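Local structure of cell division control protein 4 (Saccharomyces cerevisiae, 3V7D) at residues B[110-115]-B[427-432]. The protein recognises phosphorylated target proteins, such as the CDK inhibitor SIC1, for ubiquitination as the substrate-binding F-box and WD-repeat subunit of an SCF ubiquitin ligase. The protein carries 1 engineered substitution. Residues are numbered along the deposited sequence; the frame is centred on the assembly and turned at random.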
loop_
_atom_site.group_PDB
_atom_site.type_symbol
_atom_site.label_atom_id
_atom_site.label_comp_id
_atom_site.label_asym_id
_atom_site.label_seq_id
_atom_site.Cartn_x
_atom_site.Cartn_y
_atom_site.Cartn_z
ATOM N N PHE B 110 -2.883 22.939 -0.751
ATOM C CA PHE B 110 -2.658 22.474 -2.111
ATOM C C PHE B 110 -4.017 22.244 -2.757
ATOM O O PHE B 110 -4.954 21.786 -2.104
ATOM C CB PHE B 110 -1.835 21.180 -2.126
ATOM C CG PHE B 110 -1.577 20.635 -3.511
ATOM C CD1 PHE B 110 -2.503 19.809 -4.134
ATOM C CD2 PHE B 110 -0.402 20.939 -4.182
ATOM C CE1 PHE B 110 -2.268 19.307 -5.400
ATOM C CE2 PHE B 110 -0.160 20.435 -5.448
ATOM C CZ PHE B 110 -1.096 19.619 -6.057
ATOM N N VAL B 111 -4.128 22.580 -4.036
ATOM C CA VAL B 111 -5.336 22.283 -4.794
ATOM C C VAL B 111 -4.929 21.620 -6.100
ATOM O O VAL B 111 -4.097 22.148 -6.838
ATOM C CB VAL B 111 -6.174 23.555 -5.076
ATOM C CG1 VAL B 111 -7.416 23.206 -5.892
ATOM C CG2 VAL B 111 -6.566 24.239 -3.768
ATOM N N PRO B 112 -5.495 20.441 -6.382
ATOM C CA PRO B 112 -5.144 19.711 -7.602
ATOM C C PRO B 112 -5.709 20.395 -8.838
ATOM O O PRO B 112 -6.732 21.080 -8.753
ATOM C CB PRO B 112 -5.838 18.357 -7.402
ATOM C CG PRO B 112 -7.014 18.679 -6.523
ATOM C CD PRO B 112 -6.501 19.728 -5.576
ATOM N N GLN B 113 -5.041 20.220 -9.973
ATOM C CA GLN B 113 -5.609 20.640 -11.243
ATOM C C GLN B 113 -6.794 19.739 -11.552
ATOM O O GLN B 113 -6.751 18.532 -11.305
ATOM C CB GLN B 113 -4.581 20.532 -12.365
ATOM C CG GLN B 113 -3.554 21.645 -12.402
ATOM C CD GLN B 113 -2.435 21.335 -13.375
ATOM O OE1 GLN B 113 -2.370 21.894 -14.471
ATOM N NE2 GLN B 113 -1.554 20.424 -12.984
ATOM N N ARG B 114 -7.848 20.327 -12.103
ATOM C CA ARG B 114 -9.080 19.599 -12.362
ATOM C C ARG B 114 -9.427 19.588 -13.847
ATOM O O ARG B 114 -9.398 20.626 -14.507
ATOM C CB ARG B 114 -10.224 20.218 -11.556
ATOM C CG ARG B 114 -11.595 19.617 -11.817
ATOM C CD ARG B 114 -12.609 20.185 -10.836
ATOM N NE ARG B 114 -13.976 19.810 -11.177
ATOM C CZ ARG B 114 -15.056 20.278 -10.559
ATOM N NH1 ARG B 114 -14.935 21.147 -9.564
ATOM N NH2 ARG B 114 -16.262 19.882 -10.944
ATOM N N THR B 115 -9.742 18.407 -14.367
ATOM C CA THR B 115 -10.231 18.262 -15.733
ATOM C C THR B 115 -11.630 17.652 -15.687
ATOM O O THR B 115 -11.837 16.603 -15.070
ATOM C CB THR B 115 -9.322 17.333 -16.559
ATOM O OG1 THR B 115 -7.954 17.725 -16.398
ATOM C CG2 THR B 115 -9.698 17.384 -18.035
ATOM N N ALA B 427 -12.842 19.059 1.586
ATOM C CA ALA B 427 -14.253 18.701 1.558
ATOM C C ALA B 427 -14.981 19.340 0.377
ATOM O O ALA B 427 -16.152 19.048 0.144
ATOM C CB ALA B 427 -14.927 19.100 2.875
ATOM N N ASN B 428 -14.292 20.204 -0.369
ATOM C CA ASN B 428 -14.963 20.997 -1.401
ATOM C C ASN B 428 -14.409 20.931 -2.825
ATOM O O ASN B 428 -14.848 21.686 -3.694
ATOM C CB ASN B 428 -15.069 22.457 -0.955
ATOM C CG ASN B 428 -15.990 22.628 0.233
ATOM O OD1 ASN B 428 -17.191 22.377 0.137
ATOM N ND2 ASN B 428 -15.432 23.043 1.362
ATOM N N ILE B 429 -13.457 20.039 -3.068
ATOM C CA ILE B 429 -12.826 19.950 -4.384
ATOM C C ILE B 429 -13.837 19.708 -5.510
ATOM O O ILE B 429 -13.743 20.314 -6.580
ATOM C CB ILE B 429 -11.707 18.884 -4.412
ATOM C CG1 ILE B 429 -10.590 19.285 -3.445
ATOM C CG2 ILE B 429 -11.140 18.759 -5.807
ATOM C CD1 ILE B 429 -9.377 18.412 -3.506
ATOM N N LEU B 430 -14.811 18.838 -5.256
ATOM C CA LEU B 430 -15.873 18.571 -6.223
ATOM C C LEU B 430 -17.214 19.056 -5.679
ATOM O O LEU B 430 -18.226 18.356 -5.752
ATOM C CB LEU B 430 -15.935 17.079 -6.564
ATOM C CG LEU B 430 -14.688 16.512 -7.243
ATOM C CD1 LEU B 430 -14.864 15.027 -7.557
ATOM C CD2 LEU B 430 -14.366 17.298 -8.509
ATOM N N LYS B 431 -17.201 20.266 -5.130
ATOM C CA LYS B 431 -18.367 20.865 -4.488
ATOM C C LYS B 431 -19.599 20.912 -5.398
ATOM O O LYS B 431 -20.722 20.722 -4.936
ATOM C CB LYS B 431 -18.019 22.276 -3.995
ATOM C CG LYS B 431 -19.131 23.000 -3.243
ATOM C CD LYS B 431 -18.632 24.342 -2.721
ATOM C CE LYS B 431 -19.767 25.210 -2.190
ATOM N NZ LYS B 431 -20.487 24.554 -1.061
ATOM N N ASP B 432 -19.389 21.149 -6.691
ATOM C CA ASP B 432 -20.508 21.309 -7.621
ATOM C C ASP B 432 -21.170 19.986 -8.013
ATOM O O ASP B 432 -22.223 19.978 -8.650
ATOM C CB ASP B 432 -20.086 22.106 -8.866
ATOM C CG ASP B 432 -19.064 21.370 -9.717
ATOM O OD1 ASP B 432 -18.379 20.468 -9.188
ATOM O OD2 ASP B 432 -18.941 21.702 -10.914
HETATM O O HOH W 1 -12.320 22.098 -8.172
HETATM O O HOH W 2 -16.877 22.426 -7.679
#
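Arg114 reaches from its strand to Asp432 in the loop 427-432. Its CB points toward that loop, and CG lies anti to the backbone N (chi1 175°). The chain then runs extended to NE. Arg114 CD passes 4.1 Å from Leu430 CD2. NE is weakly hydrogen-bonded to Thr116 OG1. Leu430 CD2 also sits over the centre of one guanidinium face, 3.7 Å from Arg114 CZ. NH1 works through two waters. One accepts from NH1 and donates to Ile429 O at 2.8 Å; the other accepts from both NH1 and Asp432 N. Arg114 NH2 ends the chain in a salt bridge, 2.8 Å from Asp432 OD1 and nearly straight at 160°. OD1 uses its syn lone pair and lies near the guanidinium plane; the carboxylate plane itself is turned 72° from it. Glu459 is a second acidic partner of NH2, so two carboxylates probably share the charge. Beside this polar end, the CD1 methyl of Ile429 abuts the CG-CD edge of the Pro112 ring, 3.8 Å from Pro112 CD. Ile429 also touches Ile416 and Leu461. The contact packs the loop between blade-ending strand 424-426 and the last blade against strand 113-118, which completes that blade beside 455-462: the closure of a WD40 beta-propeller.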